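Local coordinates for phenazine biosynthesis protein, PhzF family (Bacillus anthracis, PDB 3EDN), which probably acts as an enzyme related to the phenazine biosynthesis isomerase PhzF, with a diaminopimelate epimerase-like fold and a substrate that remains to be established, at residues 79-84 and 107-112; 164-169 and 233-238; 200-205 and 238-243. All blocks are in the same frame, centred on the assembly; numbering follows the deposited sequence.

Contact 1: 79-84 and 107-112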
ATOM      1  N   GLY A  79       6.064  -5.508  20.462  1.00  8.78           N
ATOM      2  CA  GLY A  79       7.168  -4.564  20.351  1.00  9.98           C
ATOM      3  C   GLY A  79       6.711  -3.187  19.898  1.00  9.20           C
ATOM      4  O   GLY A  79       7.160  -2.153  20.418  1.00  9.23           O
ATOM      5  N   THR A  80       5.796  -3.163  18.940  1.00  7.67           N
ATOM      6  CA  THR A  80       5.374  -1.883  18.340  1.00  8.10           C
ATOM      7  C   THR A  80       4.537  -1.049  19.302  1.00  8.64           C
ATOM      8  O   THR A  80       4.789   0.146  19.486  1.00  8.89           O
ATOM      9  CB  THR A  80       4.631  -2.093  17.013  1.00  8.27           C
ATOM     10  OG1 THR A  80       5.497  -2.765  16.086  1.00  9.04           O
ATOM     11  CG2 THR A  80       4.193  -0.766  16.396  1.00  8.44           C
ATOM     12  N   ILE A  81       3.552  -1.669  19.947  1.00  8.52           N
ATOM     13  CA  ILE A  81       2.755  -0.912  20.900  1.00  8.77           C
ATOM     14  C   ILE A  81       3.615  -0.496  22.096  1.00  8.15           C
ATOM     15  O   ILE A  81       3.475   0.610  22.599  1.00  9.19           O
ATOM     16  CB  ILE A  81       1.498  -1.659  21.348  1.00  8.87           C
ATOM     17  CG1 ILE A  81       0.655  -2.054  20.138  1.00  9.18           C
ATOM     18  CG2 ILE A  81       0.679  -0.797  22.327  1.00  9.52           C
ATOM     19  CD1 ILE A  81       0.357  -0.907  19.190  1.00 10.61           C
ATOM     20  N   TYR A  82       4.495  -1.373  22.568  1.00  7.55           N
ATOM     21  CA  TYR A  82       5.409  -0.969  23.632  1.00  8.28           C
ATOM     22  C   TYR A  82       6.206   0.290  23.219  1.00  8.13           C
ATOM     23  O   TYR A  82       6.338   1.252  23.992  1.00  9.78           O
ATOM     24  CB  TYR A  82       6.386  -2.107  23.953  1.00  9.19           C
ATOM     25  CG  TYR A  82       7.362  -1.720  25.033  1.00  9.33           C
ATOM     26  CD1 TYR A  82       7.095  -1.976  26.378  1.00  9.57           C
ATOM     27  CD2 TYR A  82       8.537  -1.051  24.712  1.00  8.91           C
ATOM     28  CE1 TYR A  82       7.982  -1.594  27.372  1.00 10.19           C
ATOM     29  CE2 TYR A  82       9.444  -0.679  25.705  1.00  9.57           C
ATOM     30  CZ  TYR A  82       9.153  -0.944  27.024  1.00  9.58           C
ATOM     31  OH  TYR A  82      10.061  -0.543  27.978  1.00 11.75           O
ATOM     32  N   ALA A  83       6.774   0.273  22.018  1.00  8.11           N
ATOM     33  CA  ALA A  83       7.558   1.417  21.561  1.00  8.34           C
ATOM     34  C   ALA A  83       6.710   2.683  21.464  1.00  8.56           C
ATOM     35  O   ALA A  83       7.116   3.755  21.932  1.00  9.82           O
ATOM     36  CB  ALA A  83       8.199   1.096  20.230  1.00  8.15           C
ATOM     37  N   LEU A  84       5.526   2.568  20.876  1.00  8.83           N
ATOM     38  CA  LEU A  84       4.651   3.749  20.791  1.00  9.11           C
ATOM     39  C   LEU A  84       4.329   4.298  22.171  1.00  9.67           C
ATOM     40  O   LEU A  84       4.389   5.505  22.406  1.00  9.68           O
ATOM     41  CB  LEU A  84       3.351   3.427  20.051  1.00  9.93           C
ATOM     42  CG  LEU A  84       3.442   3.091  18.567  1.00  9.04           C
ATOM     43  CD1 LEU A  84       2.157   2.493  18.045  1.00  8.34           C
ATOM     44  CD2 LEU A  84       3.755   4.364  17.769  1.00  8.94           C
ATOM     45  N   ILE A 107      -6.274  -4.333  22.401  1.00 13.30           N
ATOM     46  CA  ILE A 107      -5.007  -4.438  23.116  1.00 12.91           C
ATOM     47  C   ILE A 107      -5.129  -3.768  24.464  1.00 12.79           C
ATOM     48  O   ILE A 107      -5.714  -2.689  24.558  1.00 14.52           O
ATOM     49  CB  ILE A 107      -3.899  -3.691  22.330  1.00 14.27           C
ATOM     50  CG1 ILE A 107      -3.765  -4.261  20.917  1.00 15.60           C
ATOM     51  CG2 ILE A 107      -2.569  -3.642  23.103  1.00 15.13           C
ATOM     52  CD1 ILE A 107      -3.478  -5.743  20.836  1.00 15.10           C
ATOM     53  N   GLN A 108      -4.604  -4.400  25.518  1.00 11.50           N
ATOM     54  CA  GLN A 108      -4.542  -3.759  26.830  1.00 12.75           C
ATOM     55  C   GLN A 108      -3.112  -3.365  27.120  1.00 13.20           C
ATOM     56  O   GLN A 108      -2.186  -4.101  26.824  1.00 14.41           O
ATOM     57  CB  GLN A 108      -5.007  -4.716  27.925  1.00 14.87           C
ATOM     58  CG  GLN A 108      -6.221  -5.517  27.555  1.00 17.88           C
ATOM     59  CD  GLN A 108      -7.388  -4.642  27.195  1.00 20.26           C
ATOM     60  OE1 GLN A 108      -7.629  -3.613  27.837  1.00 22.17           O
ATOM     61  NE2 GLN A 108      -8.133  -5.040  26.168  1.00 20.09           N
ATOM     62  N   ILE A 109      -2.942  -2.202  27.727  1.00 12.55           N
ATOM     63  CA  ILE A 109      -1.631  -1.705  28.078  1.00 13.73           C
ATOM     64  C   ILE A 109      -1.594  -1.559  29.584  1.00 15.15           C
ATOM     65  O   ILE A 109      -2.405  -0.823  30.166  1.00 15.85           O
ATOM     66  CB  ILE A 109      -1.355  -0.350  27.403  1.00 14.00           C
ATOM     67  CG1 ILE A 109      -1.520  -0.495  25.888  1.00 15.14           C
ATOM     68  CG2 ILE A 109       0.040   0.151  27.805  1.00 14.23           C
ATOM     69  CD1 ILE A 109      -1.551   0.818  25.111  1.00 15.57           C
ATOM     70  N   GLY A 110      -0.670  -2.280  30.212  1.00 15.62           N
ATOM     71  CA  GLY A 110      -0.602  -2.314  31.664  1.00 16.83           C
ATOM     72  C   GLY A 110       0.827  -2.141  32.132  1.00 18.11           C
ATOM     73  O   GLY A 110       1.724  -1.914  31.330  1.00 17.46           O
ATOM     74  N   VAL A 111       1.027  -2.222  33.439  1.00 20.67           N
ATOM     75  CA  VAL A 111       2.360  -2.212  34.020  1.00 22.89           C
ATOM     76  C   VAL A 111       2.475  -3.399  34.955  1.00 23.71           C
ATOM     77  O   VAL A 111       1.564  -3.646  35.752  1.00 24.71           O
ATOM     78  CB  VAL A 111       2.622  -0.928  34.823  1.00 23.25           C
ATOM     79  CG1 VAL A 111       2.446   0.299  33.946  1.00 24.19           C
ATOM     80  CG2 VAL A 111       1.699  -0.862  36.048  1.00 24.35           C
ATOM     81  N   ASN A 112       3.574  -4.145  34.857  1.00 23.51           N
ATOM     82  CA  ASN A 112       3.788  -5.270  35.763  1.00 24.83           C
ATOM     83  C   ASN A 112       4.335  -4.797  37.114  1.00 25.23           C
ATOM     84  O   ASN A 112       4.415  -3.592  37.363  1.00 25.48           O
ATOM     85  CB  ASN A 112       4.671  -6.351  35.126  1.00 25.27           C
ATOM     86  CG  ASN A 112       6.151  -6.062  35.266  1.00 25.41           C
ATOM     87  OD1 ASN A 112       6.554  -4.929  35.540  1.00 25.30           O
ATOM     88  ND2 ASN A 112       6.974  -7.092  35.078  1.00 25.54           N
TER

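Contact 2: 164-169 and 233-238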
ATOM      1  N   THR A 164       1.543 -26.198  16.846  1.00 11.70           N
ATOM      2  CA  THR A 164       2.861 -26.647  17.312  1.00 11.68           C
ATOM      3  C   THR A 164       2.690 -27.977  18.066  1.00 12.97           C
ATOM      4  O   THR A 164       1.585 -28.314  18.471  1.00 13.46           O
ATOM      5  CB  THR A 164       3.537 -25.567  18.198  1.00 12.02           C
ATOM      6  OG1 THR A 164       4.939 -25.822  18.289  1.00 10.99           O
ATOM      7  CG2 THR A 164       2.907 -25.509  19.598  1.00 10.73           C
ATOM      8  N   VAL A 165       3.771 -28.728  18.227  1.00 11.95           N
ATOM      9  CA  VAL A 165       3.729 -29.967  19.011  1.00 11.43           C
ATOM     10  C   VAL A 165       4.396 -29.713  20.349  1.00 10.70           C
ATOM     11  O   VAL A 165       5.595 -29.389  20.409  1.00 11.70           O
ATOM     12  CB  VAL A 165       4.447 -31.155  18.306  1.00 11.54           C
ATOM     13  CG1 VAL A 165       4.195 -32.453  19.063  1.00 12.83           C
ATOM     14  CG2 VAL A 165       3.963 -31.307  16.862  1.00 11.52           C
ATOM     15  N   ILE A 166       3.618 -29.840  21.423  1.00 10.08           N
ATOM     16  CA  ILE A 166       4.162 -29.735  22.761  1.00 10.89           C
ATOM     17  C   ILE A 166       4.766 -31.101  23.124  1.00 11.28           C
ATOM     18  O   ILE A 166       4.038 -32.093  23.207  1.00 11.55           O
ATOM     19  CB  ILE A 166       3.052 -29.369  23.778  1.00 10.73           C
ATOM     20  CG1 ILE A 166       2.412 -27.998  23.450  1.00 10.71           C
ATOM     21  CG2 ILE A 166       3.599 -29.391  25.200  1.00 10.79           C
ATOM     22  CD1 ILE A 166       3.426 -26.824  23.458  1.00 11.24           C
ATOM     23  N   VAL A 167       6.082 -31.140  23.326  1.00 11.37           N
ATOM     24  CA  VAL A 167       6.826 -32.362  23.622  1.00 11.66           C
ATOM     25  C   VAL A 167       7.486 -32.262  25.011  1.00 11.44           C
ATOM     26  O   VAL A 167       8.566 -31.664  25.156  1.00 11.78           O
ATOM     27  CB  VAL A 167       7.928 -32.594  22.572  1.00 11.17           C
ATOM     28  CG1 VAL A 167       8.643 -33.923  22.832  1.00 11.43           C
ATOM     29  CG2 VAL A 167       7.336 -32.585  21.171  1.00 13.04           C
ATOM     30  N   PRO A 168       6.837 -32.826  26.039  1.00 11.46           N
ATOM     31  CA  PRO A 168       7.442 -32.780  27.378  1.00 10.98           C
ATOM     32  C   PRO A 168       8.745 -33.585  27.457  1.00 11.89           C
ATOM     33  O   PRO A 168       8.772 -34.773  27.083  1.00 11.78           O
ATOM     34  CB  PRO A 168       6.356 -33.383  28.278  1.00 11.10           C
ATOM     35  CG  PRO A 168       5.044 -33.174  27.490  1.00 11.64           C
ATOM     36  CD  PRO A 168       5.483 -33.423  26.063  1.00 10.42           C
ATOM     37  N   VAL A 169       9.814 -32.932  27.916  1.00 12.23           N
ATOM     38  CA  VAL A 169      11.099 -33.598  28.168  1.00 11.90           C
ATOM     39  C   VAL A 169      11.458 -33.523  29.663  1.00 11.95           C
ATOM     40  O   VAL A 169      10.852 -32.766  30.425  1.00 11.93           O
ATOM     41  CB  VAL A 169      12.239 -33.058  27.254  1.00 12.52           C
ATOM     42  CG1 VAL A 169      11.866 -33.216  25.780  1.00 12.79           C
ATOM     43  CG2 VAL A 169      12.530 -31.612  27.583  1.00 12.70           C
ATOM     44  N   SER A 233       3.636 -19.977  23.200  1.00 10.45           N
ATOM     45  CA  SER A 233       3.521 -19.712  24.626  1.00  9.56           C
ATOM     46  C   SER A 233       2.076 -19.812  25.064  1.00  9.86           C
ATOM     47  O   SER A 233       1.780 -20.354  26.135  1.00  9.46           O
ATOM     48  CB  SER A 233       4.024 -18.309  24.944  1.00 10.74           C
ATOM     49  OG  SER A 233       5.399 -18.215  24.631  1.00 12.24           O
ATOM     50  N   GLY A 234       1.175 -19.276  24.243  1.00  9.26           N
ATOM     51  CA  GLY A 234      -0.251 -19.376  24.542  1.00  9.17           C
ATOM     52  C   GLY A 234      -0.694 -20.830  24.619  1.00  8.63           C
ATOM     53  O   GLY A 234      -1.462 -21.224  25.524  1.00  9.68           O
ATOM     54  N   VAL A 235      -0.227 -21.644  23.671  1.00  9.19           N
ATOM     55  CA  VAL A 235      -0.495 -23.085  23.712  1.00  9.30           C
ATOM     56  C   VAL A 235       0.049 -23.709  24.992  1.00  9.18           C
ATOM     57  O   VAL A 235      -0.646 -24.502  25.624  1.00  9.49           O
ATOM     58  CB  VAL A 235       0.054 -23.797  22.466  1.00  8.80           C
ATOM     59  CG1 VAL A 235      -0.159 -25.314  22.560  1.00  9.10           C
ATOM     60  CG2 VAL A 235      -0.627 -23.230  21.227  1.00  9.34           C
HETATM   61  N   MSE A 236       1.254 -23.317  25.407  1.00  8.70           N
HETATM   62  CA  MSE A 236       1.836 -23.866  26.631  1.00  9.36           C
HETATM   63  C   MSE A 236       0.977 -23.533  27.840  1.00  9.86           C
HETATM   64  O   MSE A 236       0.834 -24.361  28.738  1.00  9.91           O
HETATM   65  CB  MSE A 236       3.252 -23.332  26.857  1.00  9.39           C
HETATM   66  CG  MSE A 236       4.260 -23.854  25.875  1.00 10.68           C
HETATM   67 SE   MSE A 236       5.934 -22.868  25.974  0.75 12.50          SE
HETATM   68  CE  MSE A 236       6.472 -23.437  27.759  1.00 11.56           C
ATOM     69  N   GLY A 237       0.418 -22.324  27.872  1.00  9.52           N
ATOM     70  CA  GLY A 237      -0.455 -21.933  28.990  1.00  9.45           C
ATOM     71  C   GLY A 237      -1.708 -22.787  29.031  1.00 10.07           C
ATOM     72  O   GLY A 237      -2.128 -23.251  30.096  1.00 11.28           O
ATOM     73  N   ALA A 238      -2.325 -22.978  27.870  1.00  9.86           N
ATOM     74  CA  ALA A 238      -3.512 -23.827  27.792  1.00 10.71           C
ATOM     75  C   ALA A 238      -3.172 -25.248  28.202  1.00 10.45           C
ATOM     76  O   ALA A 238      -3.965 -25.914  28.860  1.00 11.61           O
ATOM     77  CB  ALA A 238      -4.080 -23.819  26.398  1.00 10.12           C
TER

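Contact 3: 200-205 and 238-243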
ATOM      1  N   ILE A 200       9.059 -28.866  25.968  1.00 10.10           N
ATOM      2  CA  ILE A 200       8.854 -28.134  27.208  1.00 10.46           C
ATOM      3  C   ILE A 200       9.336 -28.929  28.422  1.00 11.16           C
ATOM      4  O   ILE A 200       9.466 -30.165  28.365  1.00 11.42           O
ATOM      5  CB  ILE A 200       7.368 -27.748  27.434  1.00 11.43           C
ATOM      6  CG1 ILE A 200       6.498 -28.998  27.643  1.00 12.34           C
ATOM      7  CG2 ILE A 200       6.867 -26.896  26.278  1.00 10.65           C
ATOM      8  CD1 ILE A 200       5.124 -28.725  28.170  1.00 15.44           C
ATOM      9  N   CYS A 201       9.645 -28.215  29.497  1.00 10.82           N
ATOM     10  CA  CYS A 201       9.783 -28.859  30.815  1.00 11.00           C
ATOM     11  C   CYS A 201       9.395 -27.888  31.924  1.00 10.90           C
ATOM     12  O   CYS A 201       9.310 -26.676  31.700  1.00 12.10           O
ATOM     13  CB  CYS A 201      11.191 -29.405  31.044  1.00 11.00           C
ATOM     14  SG  CYS A 201      12.500 -28.170  30.941  1.00 12.11           S
ATOM     15  N   LEU A 202       9.125 -28.401  33.125  1.00 11.79           N
ATOM     16  CA  LEU A 202       8.712 -27.523  34.219  1.00 12.95           C
ATOM     17  C   LEU A 202       9.899 -26.899  34.958  1.00 13.12           C
ATOM     18  O   LEU A 202       9.743 -25.848  35.598  1.00 14.46           O
ATOM     19  CB  LEU A 202       7.803 -28.254  35.214  1.00 13.79           C
ATOM     20  CG  LEU A 202       6.467 -28.742  34.634  1.00 15.87           C
ATOM     21  CD1 LEU A 202       5.579 -29.324  35.747  1.00 17.55           C
ATOM     22  CD2 LEU A 202       5.757 -27.634  33.870  1.00 17.41           C
ATOM     23  N   GLU A 203      11.069 -27.531  34.886  1.00 12.35           N
ATOM     24  CA  GLU A 203      12.300 -26.908  35.399  1.00 13.31           C
ATOM     25  C   GLU A 203      12.604 -25.654  34.582  1.00 12.70           C
ATOM     26  O   GLU A 203      12.518 -25.692  33.362  1.00 12.88           O
ATOM     27  CB  GLU A 203      13.503 -27.861  35.322  1.00 12.66           C
ATOM     28  CG  GLU A 203      14.745 -27.275  35.998  1.00 14.61           C
ATOM     29  CD  GLU A 203      16.031 -28.084  35.798  1.00 15.70           C
ATOM     30  OE1 GLU A 203      16.103 -28.947  34.916  1.00 14.87           O
ATOM     31  OE2 GLU A 203      17.010 -27.818  36.530  1.00 19.30           O
ATOM     32  N   THR A 204      12.993 -24.570  35.248  1.00 12.94           N
ATOM     33  CA  THR A 204      13.261 -23.320  34.535  1.00 12.84           C
ATOM     34  C   THR A 204      14.565 -22.658  34.969  1.00 13.23           C
ATOM     35  O   THR A 204      15.041 -22.864  36.101  1.00 15.03           O
ATOM     36  CB  THR A 204      12.115 -22.307  34.727  1.00 13.71           C
ATOM     37  OG1 THR A 204      11.967 -22.012  36.120  1.00 13.97           O
ATOM     38  CG2 THR A 204      10.783 -22.852  34.213  1.00 13.68           C
ATOM     39  N   TYR A 205      15.132 -21.855  34.073  1.00 13.45           N
ATOM     40  CA  TYR A 205      16.305 -21.059  34.411  1.00 14.80           C
ATOM     41  C   TYR A 205      15.946 -19.851  35.269  1.00 16.36           C
ATOM     42  O   TYR A 205      16.707 -19.477  36.166  1.00 18.07           O
ATOM     43  CB  TYR A 205      17.005 -20.561  33.144  1.00 16.30           C
ATOM     44  CG  TYR A 205      17.678 -21.641  32.342  1.00 16.62           C
ATOM     45  CD1 TYR A 205      18.848 -22.248  32.798  1.00 16.97           C
ATOM     46  CD2 TYR A 205      17.163 -22.050  31.117  1.00 15.68           C
ATOM     47  CE1 TYR A 205      19.481 -23.251  32.054  1.00 17.11           C
ATOM     48  CE2 TYR A 205      17.783 -23.041  30.372  1.00 16.14           C
ATOM     49  CZ  TYR A 205      18.943 -23.634  30.844  1.00 16.88           C
ATOM     50  OH  TYR A 205      19.543 -24.620  30.089  1.00 18.70           O
ATOM     51  N   ALA A 238      -2.325 -22.978  27.870  1.00  9.86           N
ATOM     52  CA  ALA A 238      -3.512 -23.827  27.792  1.00 10.71           C
ATOM     53  C   ALA A 238      -3.172 -25.248  28.202  1.00 10.45           C
ATOM     54  O   ALA A 238      -3.965 -25.914  28.860  1.00 11.61           O
ATOM     55  CB  ALA A 238      -4.080 -23.819  26.398  1.00 10.12           C
ATOM     56  N   TYR A 239      -2.016 -25.722  27.762  1.00 10.39           N
ATOM     57  CA  TYR A 239      -1.549 -27.057  28.092  1.00 10.83           C
ATOM     58  C   TYR A 239      -1.374 -27.177  29.605  1.00 11.80           C
ATOM     59  O   TYR A 239      -1.818 -28.148  30.222  1.00 12.33           O
ATOM     60  CB  TYR A 239      -0.225 -27.317  27.363  1.00 11.10           C
ATOM     61  CG  TYR A 239       0.342 -28.691  27.580  1.00 10.46           C
ATOM     62  CD1 TYR A 239       0.135 -29.707  26.650  1.00 10.70           C
ATOM     63  CD2 TYR A 239       1.118 -28.972  28.695  1.00 10.58           C
ATOM     64  CE1 TYR A 239       0.672 -30.969  26.845  1.00 10.96           C
ATOM     65  CE2 TYR A 239       1.662 -30.231  28.895  1.00 11.01           C
ATOM     66  CZ  TYR A 239       1.416 -31.225  27.988  1.00 11.06           C
ATOM     67  OH  TYR A 239       1.989 -32.447  28.200  1.00 11.74           O
ATOM     68  N   TYR A 240      -0.739 -26.184  30.221  1.00 11.40           N
ATOM     69  CA  TYR A 240      -0.501 -26.185  31.663  1.00 12.60           C
ATOM     70  C   TYR A 240      -1.810 -26.277  32.420  1.00 13.54           C
ATOM     71  O   TYR A 240      -1.939 -27.073  33.355  1.00 12.77           O
ATOM     72  CB  TYR A 240       0.226 -24.891  32.029  1.00 14.10           C
ATOM     73  CG  TYR A 240       0.771 -24.786  33.436  1.00 14.54           C
ATOM     74  CD1 TYR A 240       1.961 -25.401  33.786  1.00 14.16           C
ATOM     75  CD2 TYR A 240       0.112 -24.032  34.395  1.00 15.78           C
ATOM     76  CE1 TYR A 240       2.485 -25.282  35.059  1.00 15.10           C
ATOM     77  CE2 TYR A 240       0.621 -23.902  35.671  1.00 16.90           C
ATOM     78  CZ  TYR A 240       1.805 -24.531  35.996  1.00 16.26           C
ATOM     79  OH  TYR A 240       2.325 -24.409  37.265  1.00 18.49           O
ATOM     80  N   ALA A 241      -2.779 -25.470  32.007  1.00 13.51           N
ATOM     81  CA  ALA A 241      -4.088 -25.429  32.655  1.00 14.89           C
ATOM     82  C   ALA A 241      -4.886 -26.713  32.420  1.00 16.84           C
ATOM     83  O   ALA A 241      -5.807 -26.996  33.175  1.00 17.64           O
ATOM     84  CB  ALA A 241      -4.883 -24.211  32.165  1.00 14.61           C
ATOM     85  N   THR A 242      -4.538 -27.472  31.380  1.00 18.31           N
ATOM     86  CA  THR A 242      -5.300 -28.666  30.992  1.00 21.21           C
ATOM     87  C   THR A 242      -4.674 -29.962  31.526  1.00 22.36           C
ATOM     88  O   THR A 242      -5.406 -30.905  31.874  1.00 24.16           O
ATOM     89  CB  THR A 242      -5.468 -28.741  29.447  1.00 21.79           C
ATOM     90  OG1 THR A 242      -6.051 -27.520  28.964  1.00 23.85           O
ATOM     91  CG2 THR A 242      -6.387 -29.908  29.046  1.00 23.32           C
ATOM     92  N   TYR A 243      -3.343 -30.003  31.623  1.00 22.35           N
ATOM     93  CA  TYR A 243      -2.624 -31.227  31.998  1.00 22.76           C
ATOM     94  C   TYR A 243      -1.791 -31.141  33.271  1.00 23.80           C
ATOM     95  O   TYR A 243      -1.460 -32.171  33.868  1.00 24.52           O
ATOM     96  CB  TYR A 243      -1.685 -31.666  30.863  1.00 22.47           C
ATOM     97  CG  TYR A 243      -2.372 -31.946  29.547  1.00 22.46           C
ATOM     98  CD1 TYR A 243      -3.105 -33.114  29.352  1.00 22.46           C
ATOM     99  CD2 TYR A 243      -2.282 -31.049  28.495  1.00 22.85           C
ATOM    100  CE1 TYR A 243      -3.726 -33.368  28.145  1.00 22.63           C
ATOM    101  CE2 TYR A 243      -2.902 -31.292  27.286  1.00 23.25           C
ATOM    102  CZ  TYR A 243      -3.630 -32.452  27.115  1.00 23.16           C
ATOM    103  OH  TYR A 243      -4.250 -32.674  25.901  1.00 23.36           O
TER

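Contact 1: 79-84 and 107-112
I81 meets I109 and I107 through a single methyl branch. Its CG2 lies 3.9 Å from I109 CD1 and 4.2 Å from I109 CG1. The two side chains cross at about a right angle, so one branch of I81 lies against the outer part of I109. I107 adds a looser touch, with I81 CG2 4.4 Å from I107 CG2. The contact is purely apolar, and no hydrogen bond joins the segments.

Rotation about the first bond of I81 (chi1 -56°) turns CG2 opposite the backbone N, from where it reaches both isoleucines. I109 is extended at its second torsion (chi2 168°), which carries CD1 out to I81.

I107 and I109 both point at the helix, while Q108 between them is exposed, as expected of alternating residues in a strand. The strand is held on both flanks by backbone bonds. I107 and I109 pair with L96 and A94, and Q108 and G110 pair with K120 and F118. L96 and I98 of strand 95-100 and I119 of strand 117-122 also pack on I81. A83 N is hydrogen-bonded to G79 O at 2.9 Å, one turn of the helix that carries I81. Helix 74-86 thus lies against the inner face of its strands, as the central helix does in each lobe of the diaminopimelate epimerase-like fold.

Contact 2: 164-169 and 233-238
I166 of the strand packs against V235 and M236 of the helix, and this apolar group makes up most of the contact. I166 CG1 lies 3.8 Å from V235 CG1, and I166 CD1 is 4.0 Å from the same methyl. The two side chains run past each other in opposite directions, so V235 CG1 lies alongside the longer branch of I166. On V235, chi1 of 177° places CG1 opposite the backbone N and against the strand. The end of I166 goes on to M236, with I166 CD1 3.9 Å from M236 CG. M236 is selenomethionine. It meets I166 with the first part of its chain, and the chain then bends at chi3. T164 makes a longer touch, with T164 CG2 4.3 Å from V235 CG1.

The backbones stay well apart. The axes of strand 164-168 and helix 233-238 approach to 9.6 Å and are inclined at 52°. The CA atoms of I166 and M236 are 7.4 Å apart. Helix 230-244 is the central helix of this lobe in the diaminopimelate epimerase-like fold, and the strands wrap around it. T164 and I166 are the residues of the strand that face it, while V165 between them points away.

Hydrogen bonds do not cross the interface, and the polar groups are served elsewhere. T164 OG1 is bonded to S196 OG on the neighbouring strand, and S233 OG to T229 O, just before the helix begins. Backbone bonds hold the strand between its neighbours: T164 and I166 pair with G158 and V156, V165 and V167 with residues of strand 196-201. H198 and I200 of that strand also pack on M236 and I166 respectively. V256 touches M236 from strand 251-258.

Contact 3: 200-205 and 238-243
I200 and Y239 have their CA atoms 10.5 Å apart, and L202 and Y240 theirs at 9.7 Å, so only side chains bridge the gap. I200 is the next-to-last residue of strand 196-201, and the chain passes into a loop after C201. The helix has a wider pi-type turn at 240-243. Y239 O, just before it, accepts from both T242 N and Y243 N, the latter at 2.8 Å. T242 OG1 also donates to A238 O at 2.6 Å.

I200 uses its longer branch. With chi1 at 66°, CG1 sits between the backbone N and the carbonyl carbon, and I200 CD1 ends 3.8 Å from Y239 CE2. In this diaminopimelate epimerase-like lobe, the contact joins the later part of central helix 230-244 to the end of strand 196-201. One face of the Y239 ring is met by Y243 CD2, offset toward the rim, and its hydroxyl is hydrogen-bonded to P154 O.

L202 is exposed and closes the outer side of the contact. Its CD2 comes to the edge of the Y240 ring, near the ring plane, 4.2 Å from Y240 CE1. M211 of the adjoining strand touches I200, L202 and Y240.

From the N terminus, contact 1 comes first and is complete before the others begin. It closes a short loop, from helix 74-86 through strand 95-100 to strand 103-111. Contact 2 opens at 164-169 and contact 3 at 200-205. Contact 2 then closes at 233-238 and contact 3 at 238-243, so these two loops cross, and they share A238. Both tie helix 230-244 to neighbouring strands, 163-168 and 196-201. Those strands are joined by probable hydrogen bonds, including I200 N to V167 O at 3.0 Å. Contacts 1 and 2 lie on opposite sides of the chain's centre, their own centres about 25 Å apart, one in each lobe.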